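Local coordinates for protein chorismate synthase (Aquifex aeolicus, PDB 1Q1L) that catalyses, with reduced FMN, the loss of phosphate from 5-enolpyruvylshikimate-3-phosphate that gives chorismate in aromatic amino acid biosynthesis, at residues 45-50 with 141-146; 240-245 with 372-377; 261-266 with 360-365. All coordinates share one frame; numbering follows the deposited sequence.

Contact 1: 45-50 with 141-146; sequences RRRQRG and ETAARV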
loop_
_atom_site.group_PDB
_atom_site.type_symbol
_atom_site.label_atom_id
_atom_site.label_comp_id
_atom_site.label_asym_id
_atom_site.label_seq_id
_atom_site.Cartn_x
_atom_site.Cartn_y
_atom_site.Cartn_z
ATOM N N ARG A 45 13.263 -25.577 12.167
ATOM C CA ARG A 45 13.346 -26.985 12.545
ATOM C C ARG A 45 11.982 -27.562 12.936
ATOM O O ARG A 45 11.681 -28.714 12.632
ATOM C CB ARG A 45 14.346 -27.174 13.695
ATOM C CG ARG A 45 15.801 -27.011 13.273
ATOM C CD ARG A 45 16.754 -27.647 14.282
ATOM N NE ARG A 45 16.696 -27.005 15.592
ATOM C CZ ARG A 45 17.306 -25.863 15.901
ATOM N NH1 ARG A 45 18.037 -25.226 14.995
ATOM N NH2 ARG A 45 17.178 -25.355 17.119
ATOM N N ARG A 46 11.158 -26.761 13.606
ATOM C CA ARG A 46 9.836 -27.215 14.008
ATOM C C ARG A 46 8.967 -27.477 12.782
ATOM O O ARG A 46 8.208 -28.445 12.752
ATOM C CB ARG A 46 9.161 -26.180 14.910
ATOM C CG ARG A 46 9.858 -25.963 16.249
ATOM C CD ARG A 46 9.150 -24.889 17.063
ATOM N NE ARG A 46 7.774 -25.268 17.387
ATOM C CZ ARG A 46 6.721 -24.472 17.223
ATOM N NH1 ARG A 46 6.880 -23.247 16.732
ATOM N NH2 ARG A 46 5.507 -24.896 17.556
ATOM N N ARG A 47 9.081 -26.624 11.766
ATOM C CA ARG A 47 8.293 -26.805 10.549
ATOM C C ARG A 47 8.726 -28.076 9.815
ATOM O O ARG A 47 7.889 -28.834 9.320
ATOM C CB ARG A 47 8.449 -25.611 9.601
ATOM C CG ARG A 47 7.473 -25.641 8.422
ATOM C CD ARG A 47 7.850 -24.641 7.335
ATOM N NE ARG A 47 9.023 -25.090 6.597
ATOM C CZ ARG A 47 8.984 -25.745 5.442
ATOM N NH1 ARG A 47 7.826 -26.026 4.863
ATOM N NH2 ARG A 47 10.112 -26.143 4.875
ATOM N N GLN A 48 10.034 -28.303 9.740
ATOM C CA GLN A 48 10.555 -29.489 9.063
ATOM C C GLN A 48 10.024 -30.781 9.669
ATOM O O GLN A 48 9.619 -31.686 8.944
ATOM C CB GLN A 48 12.082 -29.511 9.103
ATOM C CG GLN A 48 12.746 -28.504 8.194
ATOM C CD GLN A 48 14.247 -28.701 8.113
ATOM O OE1 GLN A 48 14.958 -28.592 9.115
ATOM N NE2 GLN A 48 14.738 -29.001 6.918
ATOM N N ARG A 49 10.031 -30.866 10.996
ATOM C CA ARG A 49 9.553 -32.057 11.691
ATOM C C ARG A 49 8.032 -32.169 11.635
ATOM O O ARG A 49 7.445 -33.056 12.255
ATOM C CB ARG A 49 10.009 -32.038 13.155
ATOM C CG ARG A 49 11.515 -31.909 13.338
ATOM C CD ARG A 49 11.955 -32.289 14.752
ATOM N NE ARG A 49 12.550 -31.174 15.488
ATOM C CZ ARG A 49 11.861 -30.153 15.995
ATOM N NH1 ARG A 49 10.543 -30.099 15.848
ATOM N NH2 ARG A 49 12.490 -29.187 16.653
ATOM N N GLY A 50 7.401 -31.271 10.883
ATOM C CA GLY A 50 5.953 -31.278 10.776
ATOM C C GLY A 50 5.391 -32.111 9.640
ATOM O O GLY A 50 4.176 -32.303 9.555
ATOM N N GLU A 141 7.775 -22.580 0.165
ATOM C CA GLU A 141 7.749 -21.145 0.432
ATOM C C GLU A 141 7.385 -20.820 1.876
ATOM O O GLU A 141 7.808 -19.790 2.399
ATOM C CB GLU A 141 6.762 -20.454 -0.519
ATOM C CG GLU A 141 6.868 -18.924 -0.592
ATOM C CD GLU A 141 6.137 -18.203 0.533
ATOM O OE1 GLU A 141 4.946 -18.508 0.766
ATOM O OE2 GLU A 141 6.749 -17.320 1.175
ATOM N N THR A 142 6.610 -21.693 2.525
ATOM C CA THR A 142 6.217 -21.436 3.906
ATOM C C THR A 142 7.443 -21.370 4.810
ATOM O O THR A 142 7.397 -20.761 5.877
ATOM C CB THR A 142 5.222 -22.508 4.461
ATOM O OG1 THR A 142 5.862 -23.787 4.526
ATOM C CG2 THR A 142 3.990 -22.608 3.574
ATOM N N ALA A 143 8.542 -21.984 4.386
ATOM C CA ALA A 143 9.767 -21.947 5.185
ATOM C C ALA A 143 10.254 -20.498 5.333
ATOM O O ALA A 143 10.761 -20.105 6.386
ATOM C CB ALA A 143 10.846 -22.796 4.532
ATOM N N ALA A 144 10.103 -19.707 4.276
ATOM C CA ALA A 144 10.518 -18.310 4.332
ATOM C C ALA A 144 9.543 -17.557 5.235
ATOM O O ALA A 144 9.933 -16.633 5.948
ATOM C CB ALA A 144 10.521 -17.698 2.928
ATOM N N ARG A 145 8.274 -17.958 5.200
ATOM C CA ARG A 145 7.265 -17.310 6.035
ATOM C C ARG A 145 7.577 -17.557 7.499
ATOM O O ARG A 145 7.392 -16.682 8.344
ATOM C CB ARG A 145 5.870 -17.855 5.745
ATOM C CG ARG A 145 5.339 -17.612 4.354
ATOM C CD ARG A 145 3.828 -17.796 4.381
ATOM N NE ARG A 145 3.242 -18.036 3.069
ATOM C CZ ARG A 145 1.934 -18.042 2.843
ATOM N NH1 ARG A 145 1.088 -17.815 3.845
ATOM N NH2 ARG A 145 1.469 -18.271 1.623
ATOM N N VAL A 146 8.043 -18.763 7.802
ATOM C CA VAL A 146 8.376 -19.115 9.177
ATOM C C VAL A 146 9.592 -18.326 9.663
ATOM O O VAL A 146 9.666 -17.947 10.831
ATOM C CB VAL A 146 8.626 -20.645 9.307
ATOM C CG1 VAL A 146 9.215 -20.981 10.669
ATOM C CG2 VAL A 146 7.311 -21.395 9.121
#
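Arg47 reaches from the last turn of helix 37-48 across to Thr142, Ala143 and Val146 at the start of helix 142-157. CB leaves its helix facing the other one, and CG, anti to the backbone N (chi1 -171°), carries the chain onward, with Arg47 CG 4.3 Å from Val146 CG2. CD meets two groups: Val146 CG2 lies 3.7 Å from Arg47 CD, and Thr142 OG1 lies 3.5 Å from the same carbon. A bend at chi3 (73°) then turns the guanidinium over the helix start. In the fold this is one helix end laid against the beginning of another, within the helical layer of the beta-alpha-beta sandwich, and Arg47 is a predicted NADP(+)-binding residue. Arg47 NE sits 3.5 Å from Ala143 CA, which lies above one face of the guanidinium, offset toward its rim. Over that face too is the Ala143 methyl, with Arg47 NH2 3.4 Å from Ala143 CB. Arg47 NH1 stands 3.0 Å from Thr142 OG1, in an oblique approach, while the Thr142 hydroxyl is hydrogen-bonded to the carbonyl of Ala139. Within 141-146, away from Arg47, Glu141 OE1 offers its syn lone pair to Arg145 NE one turn later at 2.9 Å, in the guanidinium plane and nearly straight (177°).

Contact 2: 240-245 with 372-377; sequences PGLGSH and ADALLE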
loop_
_atom_site.group_PDB
_atom_site.type_symbol
_atom_site.label_atom_id
_atom_site.label_comp_id
_atom_site.label_asym_id
_atom_site.label_seq_id
_atom_site.Cartn_x
_atom_site.Cartn_y
_atom_site.Cartn_z
ATOM N N PRO A 240 -5.688 -5.082 24.724
ATOM C CA PRO A 240 -6.894 -4.714 23.982
ATOM C C PRO A 240 -6.517 -3.497 23.155
ATOM O O PRO A 240 -5.624 -2.753 23.544
ATOM C CB PRO A 240 -7.885 -4.321 25.082
ATOM C CG PRO A 240 -7.280 -4.839 26.349
ATOM C CD PRO A 240 -5.815 -4.695 26.136
ATOM N N GLY A 241 -7.186 -3.285 22.031
ATOM C CA GLY A 241 -6.884 -2.108 21.239
ATOM C C GLY A 241 -6.146 -2.290 19.931
ATOM O O GLY A 241 -6.001 -1.324 19.189
ATOM N N LEU A 242 -5.667 -3.495 19.644
ATOM C CA LEU A 242 -4.962 -3.726 18.389
ATOM C C LEU A 242 -5.989 -3.956 17.292
ATOM O O LEU A 242 -7.025 -4.591 17.520
ATOM C CB LEU A 242 -4.026 -4.929 18.499
ATOM C CG LEU A 242 -2.938 -4.843 19.576
ATOM C CD1 LEU A 242 -1.894 -5.916 19.293
ATOM C CD2 LEU A 242 -2.278 -3.463 19.564
ATOM N N GLY A 243 -5.698 -3.452 16.097
ATOM C CA GLY A 243 -6.640 -3.576 15.004
ATOM C C GLY A 243 -7.602 -2.427 15.207
ATOM O O GLY A 243 -7.478 -1.702 16.192
ATOM N N SER A 244 -8.561 -2.244 14.309
ATOM C CA SER A 244 -9.499 -1.140 14.457
ATOM C C SER A 244 -10.796 -1.391 13.715
ATOM O O SER A 244 -10.832 -2.117 12.731
ATOM C CB SER A 244 -8.873 0.163 13.950
ATOM O OG SER A 244 -9.784 1.247 14.065
ATOM N N HIS A 245 -11.861 -0.761 14.191
ATOM C CA HIS A 245 -13.184 -0.909 13.599
ATOM C C HIS A 245 -13.508 0.191 12.589
ATOM O O HIS A 245 -14.490 0.087 11.865
ATOM C CB HIS A 245 -14.225 -0.860 14.710
ATOM C CG HIS A 245 -14.291 0.470 15.395
ATOM N ND1 HIS A 245 -15.143 1.473 14.989
ATOM C CD2 HIS A 245 -13.546 0.992 16.397
ATOM C CE1 HIS A 245 -14.920 2.557 15.710
ATOM N NE2 HIS A 245 -13.955 2.293 16.571
ATOM N N ALA A 372 2.571 -8.631 15.345
ATOM C CA ALA A 372 3.719 -7.735 15.450
ATOM C C ALA A 372 3.393 -6.479 14.652
ATOM O O ALA A 372 3.663 -5.358 15.089
ATOM C CB ALA A 372 4.985 -8.407 14.891
ATOM N N ASP A 373 2.811 -6.679 13.476
ATOM C CA ASP A 373 2.421 -5.573 12.613
ATOM C C ASP A 373 1.408 -4.666 13.326
ATOM O O ASP A 373 1.570 -3.440 13.375
ATOM C CB ASP A 373 1.804 -6.119 11.325
ATOM C CG ASP A 373 1.419 -5.021 10.353
ATOM O OD1 ASP A 373 2.320 -4.258 9.950
ATOM O OD2 ASP A 373 0.224 -4.920 9.994
ATOM N N ALA A 374 0.369 -5.279 13.883
ATOM C CA ALA A 374 -0.681 -4.542 14.585
ATOM C C ALA A 374 -0.170 -3.850 15.845
ATOM O O ALA A 374 -0.683 -2.807 16.230
ATOM C CB ALA A 374 -1.825 -5.485 14.947
ATOM N N LEU A 375 0.827 -4.438 16.498
ATOM C CA LEU A 375 1.363 -3.834 17.702
ATOM C C LEU A 375 2.182 -2.602 17.316
ATOM O O LEU A 375 2.062 -1.550 17.938
ATOM C CB LEU A 375 2.224 -4.835 18.471
ATOM C CG LEU A 375 2.691 -4.359 19.851
ATOM C CD1 LEU A 375 1.494 -3.946 20.693
ATOM C CD2 LEU A 375 3.475 -5.468 20.539
ATOM N N LEU A 376 2.995 -2.727 16.273
ATOM C CA LEU A 376 3.808 -1.603 15.819
ATOM C C LEU A 376 2.931 -0.476 15.286
ATOM O O LEU A 376 3.273 0.696 15.423
ATOM C CB LEU A 376 4.794 -2.068 14.747
ATOM C CG LEU A 376 5.979 -2.865 15.298
ATOM C CD1 LEU A 376 6.722 -3.560 14.159
ATOM C CD2 LEU A 376 6.907 -1.918 16.066
ATOM N N GLU A 377 1.795 -0.837 14.692
ATOM C CA GLU A 377 0.837 0.130 14.152
ATOM C C GLU A 377 0.282 0.996 15.281
ATOM O O GLU A 377 0.081 2.200 15.125
ATOM C CB GLU A 377 -0.320 -0.613 13.470
ATOM C CG GLU A 377 -1.427 0.270 12.928
ATOM C CD GLU A 377 -2.634 -0.528 12.439
ATOM O OE1 GLU A 377 -3.509 0.064 11.770
ATOM O OE2 GLU A 377 -2.718 -1.745 12.726
HETATM O O HOH W 1 -3.172 -2.221 15.447
#
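Ala374 is the first residue of the 372-377 helical turn to meet loop 240-245, and it does so with both its methyl and its carbonyl. Ala374 CB faces the loop and lies 4.2 Å from Leu242 CB, while the methyl Leu242 CD2 settles 3.8 Å from Ala374 O. At Leu375, CB leaves the backbone on the far side, but CG is anti to the backbone N (chi1 -172°) and chi2 of 55° brings one methyl back, leaving Leu375 CD1 4.0 Å from Leu242 CD2. Leu242 is thus laid over the helix backbone, its two methyls against the Leu375 side chain, and an alanine in its place would probably leave a gap there and deprive Leu375 CD1 of its apolar partner from the loop. Glu377, one turn beyond Ala374, has an extended chain that delivers OE2 to a bridging water, which donates to Glu377 OE2 at 2.8 Å. The same water donates to Ala374 O at 2.7 Å and accepts from Gly243 N at 2.9 Å, so the Gly243 N-H reaches the helix through the water. Arg255 and Arg250 form salt bridges with OE2 and OE1 of Glu377, and should help to hold that carboxylate in position. The loop also hydrogen-bonds the second subunit: Ser244 OG to Tyr125 OH and Gly241 O to Lys124 NZ, both of that neighbouring chain. A loop leading from strand 229-236 to helix 252-261 is here packed on long helix 356-379 by leucine contacts and a bridging water, at the border between subunits of the tetramer.

Contact 3: 261-266 with 360-365; sequences MSIQAI and SVVGEA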
loop_
_atom_site.group_PDB
_atom_site.type_symbol
_atom_site.label_atom_id
_atom_site.label_comp_id
_atom_site.label_asym_id
_atom_site.label_seq_id
_atom_site.Cartn_x
_atom_site.Cartn_y
_atom_site.Cartn_z
HETATM N N MSE A 261 -5.613 -18.061 5.863
HETATM C CA MSE A 261 -6.148 -18.629 4.632
HETATM C C MSE A 261 -5.134 -18.585 3.496
HETATM O O MSE A 261 -5.248 -19.344 2.526
HETATM C CB MSE A 261 -7.409 -17.879 4.205
HETATM C CG MSE A 261 -8.227 -18.598 3.159
HETATM SE SE MSE A 261 -9.232 -20.092 3.919
HETATM C CE MSE A 261 -10.760 -19.088 4.557
ATOM N N SER A 262 -4.141 -17.706 3.610
ATOM C CA SER A 262 -3.130 -17.595 2.566
ATOM C C SER A 262 -2.167 -18.781 2.599
ATOM O O SER A 262 -1.442 -19.023 1.641
ATOM C CB SER A 262 -2.340 -16.281 2.702
ATOM O OG SER A 262 -1.451 -16.310 3.807
ATOM N N ILE A 263 -2.156 -19.517 3.704
ATOM C CA ILE A 263 -1.272 -20.679 3.821
ATOM C C ILE A 263 -1.773 -21.776 2.873
ATOM O O ILE A 263 -2.974 -22.021 2.763
ATOM C CB ILE A 263 -1.242 -21.217 5.275
ATOM C CG1 ILE A 263 -0.738 -20.123 6.218
ATOM C CG2 ILE A 263 -0.335 -22.445 5.373
ATOM C CD1 ILE A 263 -0.880 -20.468 7.702
ATOM N N GLN A 264 -0.850 -22.426 2.175
ATOM C CA GLN A 264 -1.222 -23.478 1.240
ATOM C C GLN A 264 -2.088 -24.546 1.900
ATOM O O GLN A 264 -1.837 -24.935 3.037
ATOM C CB GLN A 264 0.031 -24.135 0.658
ATOM C CG GLN A 264 -0.261 -25.408 -0.128
ATOM C CD GLN A 264 0.995 -26.062 -0.672
ATOM O OE1 GLN A 264 0.942 -27.144 -1.256
ATOM N NE2 GLN A 264 2.137 -25.403 -0.485
ATOM N N ALA A 265 -3.105 -25.004 1.171
ATOM C CA ALA A 265 -4.025 -26.042 1.634
ATOM C C ALA A 265 -5.059 -25.612 2.672
ATOM O O ALA A 265 -5.949 -26.399 3.015
ATOM C CB ALA A 265 -3.239 -27.248 2.166
ATOM N N ILE A 266 -4.954 -24.391 3.182
ATOM C CA ILE A 266 -5.914 -23.921 4.179
ATOM C C ILE A 266 -7.223 -23.513 3.514
ATOM O O ILE A 266 -7.246 -22.644 2.642
ATOM C CB ILE A 266 -5.369 -22.722 4.980
ATOM C CG1 ILE A 266 -4.087 -23.121 5.717
ATOM C CG2 ILE A 266 -6.417 -22.237 5.979
ATOM C CD1 ILE A 266 -4.234 -24.349 6.601
ATOM N N SER A 360 0.489 -26.101 11.263
ATOM C CA SER A 360 0.291 -25.410 12.527
ATOM C C SER A 360 1.480 -24.513 12.868
ATOM O O SER A 360 1.302 -23.436 13.428
ATOM C CB SER A 360 0.050 -26.414 13.659
ATOM O OG SER A 360 1.206 -27.190 13.913
ATOM N N VAL A 361 2.689 -24.946 12.531
ATOM C CA VAL A 361 3.867 -24.134 12.826
ATOM C C VAL A 361 3.891 -22.886 11.939
ATOM O O VAL A 361 4.337 -21.819 12.362
ATOM C CB VAL A 361 5.175 -24.932 12.624
ATOM C CG1 VAL A 361 6.380 -24.005 12.794
ATOM C CG2 VAL A 361 5.244 -26.082 13.633
ATOM N N VAL A 362 3.420 -23.025 10.704
ATOM C CA VAL A 362 3.363 -21.896 9.782
ATOM C C VAL A 362 2.253 -20.972 10.285
ATOM O O VAL A 362 2.327 -19.746 10.152
ATOM C CB VAL A 362 3.035 -22.366 8.348
ATOM C CG1 VAL A 362 2.893 -21.163 7.417
ATOM C CG2 VAL A 362 4.136 -23.305 7.845
ATOM N N GLY A 363 1.224 -21.572 10.883
ATOM C CA GLY A 363 0.121 -20.781 11.405
ATOM C C GLY A 363 0.600 -19.853 12.504
ATOM O O GLY A 363 0.134 -18.716 12.617
ATOM N N GLU A 364 1.531 -20.337 13.320
ATOM C CA GLU A 364 2.078 -19.543 14.408
ATOM C C GLU A 364 2.847 -18.369 13.813
ATOM O O GLU A 364 2.761 -17.245 14.295
ATOM C CB GLU A 364 3.032 -20.382 15.256
ATOM C CG GLU A 364 2.395 -21.506 16.046
ATOM C CD GLU A 364 3.438 -22.365 16.749
ATOM O OE1 GLU A 364 4.585 -21.884 16.919
ATOM O OE2 GLU A 364 3.108 -23.510 17.134
ATOM N N ALA A 365 3.609 -18.650 12.764
ATOM C CA ALA A 365 4.396 -17.623 12.088
ATOM C C ALA A 365 3.501 -16.516 11.527
ATOM O O ALA A 365 3.796 -15.335 11.683
ATOM C CB ALA A 365 5.206 -18.259 10.967
#
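A small, purely apolar contact near the centre of the chain joins the bend that links helix 252-261 to strand 266-271 with the long helix 356-379. It is carried by Ile263, whose side chain meets Val362 and Gly363. CG1 of Ile263 points anti to its own carbonyl carbon (chi1 -60°), and the extended chain beyond it lays CD1 on the helix. There Ile263 CD1 lies 3.8 Å from the Val362 methyl CG1 and, at the same 3.8 Å, from Gly363 CA. The branch methyl takes part as well, with Ile263 CG2 4.0 Å from Val362 CG1, so CD1 and CG2 both come up to the one valine methyl from the same side while the side chains run past each other in opposite directions. At Gly363 the tip of Ile263 rests on the backbone CA, there being no side chain. Ile263 also opens a type II beta turn, closed by Ile266 N to Ile263 O at 3.1 Å. The two middle residues of that turn, Gln264 and Ala265, are predicted FMN ligands. With no polar pair across it, the contact imposes no hydrogen-bond direction and rests on the fit of apolar surfaces.

Contacts 1 and 3, centres 10 Å apart, touch directly. Arg46 NH1 forms a salt bridge with Glu364 OE1 at 2.7 Å, Arg145 NH1 probably hydrogen-bonds Ser262 OG at 3.0 Å, and Thr142 CB packs on Val362 CG2 at 3.6 Å. Both border predicted cofactor residues: the Thr142 side chain is about 5 Å from that of Gln264 (FMN), and the Val362 side chain about 4 Å from that of Arg47 (NADP(+)). Contact 2 shares helix 356-379 with contact 3, which is nested inside the loop it closes, but their centres are 21 Å apart; away from the annotated sites, it lies 26 Å from contact 1, centre to centre, across the chain's centre.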